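Local coordinates for protein N2152 (Neocallimastix frontalis, PDB 5U22) that probably hydrolyses rare arabinosyl substrates with polyspecific activity, as a family 39 glycoside hydrolase of a rumen anaerobic fungus, at residues Ala104-Gly109 against Asn122-Phe127. Sequence-based numbering, arbitrary orientation.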
# COMPACT_ATOMS: atom_id res chain seq x y z
N ALA A 104 -16.31 5.43 -8.22
CA ALA A 104 -17.18 6.27 -7.39
C ALA A 104 -16.93 7.75 -7.63
O ALA A 104 -17.86 8.56 -7.56
CB ALA A 104 -16.97 5.95 -5.91
N ASP A 105 -15.69 8.13 -7.93
CA ASP A 105 -15.39 9.55 -8.01
C ASP A 105 -15.87 10.19 -9.31
O ASP A 105 -15.64 11.39 -9.53
CB ASP A 105 -13.90 9.78 -7.80
CG ASP A 105 -13.53 9.79 -6.32
OD1 ASP A 105 -14.34 9.27 -5.53
OD2 ASP A 105 -12.48 10.35 -5.95
N ILE A 106 -16.54 9.43 -10.18
CA ILE A 106 -17.40 10.04 -11.19
C ILE A 106 -18.35 11.03 -10.55
O ILE A 106 -18.71 12.06 -11.16
CB ILE A 106 -18.18 8.94 -11.96
CG1 ILE A 106 -17.26 8.18 -12.91
CG2 ILE A 106 -19.38 9.54 -12.72
CD1 ILE A 106 -17.95 7.02 -13.59
N LEU A 107 -18.77 10.77 -9.33
CA LEU A 107 -19.84 11.49 -8.64
C LEU A 107 -19.28 12.55 -7.70
O LEU A 107 -18.26 12.32 -7.04
CB LEU A 107 -20.70 10.52 -7.84
CG LEU A 107 -21.35 9.41 -8.66
CD1 LEU A 107 -22.14 8.49 -7.73
CD2 LEU A 107 -22.23 9.99 -9.77
N PRO A 108 -19.98 13.68 -7.59
CA PRO A 108 -19.56 14.74 -6.67
C PRO A 108 -20.16 14.55 -5.29
O PRO A 108 -21.14 13.83 -5.09
CB PRO A 108 -20.15 15.99 -7.34
CG PRO A 108 -21.50 15.48 -7.83
CD PRO A 108 -21.23 14.04 -8.30
N GLY A 109 -19.55 15.22 -4.32
CA GLY A 109 -20.08 15.27 -2.96
C GLY A 109 -19.54 14.15 -2.08
O GLY A 109 -19.15 13.08 -2.55
N ASN A 122 -24.79 5.30 -17.45
CA ASN A 122 -24.32 6.10 -18.58
C ASN A 122 -22.88 6.59 -18.36
O ASN A 122 -22.04 6.51 -19.27
CB ASN A 122 -25.26 7.29 -18.81
CG ASN A 122 -26.58 6.88 -19.41
OD1 ASN A 122 -26.64 5.94 -20.21
ND2 ASN A 122 -27.66 7.55 -19.00
N GLU A 123 -22.59 7.08 -17.16
CA GLU A 123 -21.23 7.55 -16.89
C GLU A 123 -20.22 6.41 -16.95
O GLU A 123 -19.13 6.59 -17.50
CB GLU A 123 -21.19 8.23 -15.52
CG GLU A 123 -21.88 9.58 -15.49
CD GLU A 123 -21.26 10.56 -16.45
OE1 GLU A 123 -20.02 10.65 -16.49
OE2 GLU A 123 -22.01 11.24 -17.18
N ILE A 124 -20.56 5.24 -16.41
CA ILE A 124 -19.65 4.10 -16.47
C ILE A 124 -19.42 3.68 -17.91
O ILE A 124 -18.27 3.46 -18.32
CB ILE A 124 -20.18 2.93 -15.61
CG1 ILE A 124 -20.05 3.28 -14.12
CG2 ILE A 124 -19.41 1.67 -15.89
CD1 ILE A 124 -20.69 2.25 -13.22
N ARG A 125 -20.48 3.62 -18.72
CA ARG A 125 -20.32 3.23 -20.12
C ARG A 125 -19.42 4.20 -20.87
O ARG A 125 -18.57 3.79 -21.66
CB ARG A 125 -21.67 3.15 -20.83
CG ARG A 125 -22.53 1.98 -20.46
CD ARG A 125 -23.85 2.07 -21.24
NE ARG A 125 -24.82 1.10 -20.77
CZ ARG A 125 -24.78 -0.19 -21.07
NH1 ARG A 125 -23.80 -0.66 -21.83
NH2 ARG A 125 -25.71 -1.02 -20.62
N SER A 126 -19.64 5.50 -20.67
CA SER A 126 -18.78 6.50 -21.30
C SER A 126 -17.33 6.34 -20.85
O SER A 126 -16.41 6.44 -21.67
CB SER A 126 -19.29 7.91 -20.99
OG SER A 126 -18.38 8.87 -21.49
N PHE A 127 -17.11 6.07 -19.55
CA PHE A 127 -15.73 5.88 -19.10
C PHE A 127 -15.11 4.65 -19.74
O PHE A 127 -13.95 4.68 -20.18
CB PHE A 127 -15.65 5.76 -17.58
CG PHE A 127 -14.30 5.27 -17.13
CD1 PHE A 127 -13.21 6.13 -17.15
CD2 PHE A 127 -14.10 3.93 -16.82
CE1 PHE A 127 -11.94 5.68 -16.81
CE2 PHE A 127 -12.83 3.47 -16.47
CZ PHE A 127 -11.75 4.34 -16.48
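Ile106 sets its CG2 methyl and the CD1 end of its longer branch against the aliphatic base of Glu123, joining a beta-to-alpha loop of the TIM barrel to the helix that follows it. Residues 104-109 leave strand 98-102 through a short 3-10 turn, in which Leu107 N bonds to Ala104 O at 3.0 Å, while 122-127 belongs to helix 117-134 on the outside of the barrel. The CB of Ile106 and that of Glu123 each point toward the other segment, and the two side chains meet at a slant.

The closest approach is Ile106 CG2 to Glu123 CB, 3.6 Å, with Glu123 CG at 3.7 Å from the same methyl. With CG2 lying anti to its own backbone N and CG1 anti to the carbonyl carbon (chi1 -73°), the beta-branched isoleucine offers two apolar arms from one CB, one against CB and CG of Glu123 and one along the helix toward Ile124. The CG1 branch is extended, placing CD1 4.0 Å from Glu123 CB and, at its margin, 4.3 Å from Ile124 CG1. Ile124 also touches Thr167 and Leu170 of helix 160-174; it is buried, and an apolar side chain suits a place between the loop and that helix.

Glutamate serves two purposes here: its methylenes pack on isoleucine while its carboxylate reaches Arg77 in a salt bridge through OE1. Ile106 also touches Arg77, so the ion pair borders the apolar patch. The bend at chi2 (-61°) folds the Glu123 chain back rather than extending it, and brings OE1 to 4.0 Å from Ile106 CG2, a van der Waals approach beside the methyl.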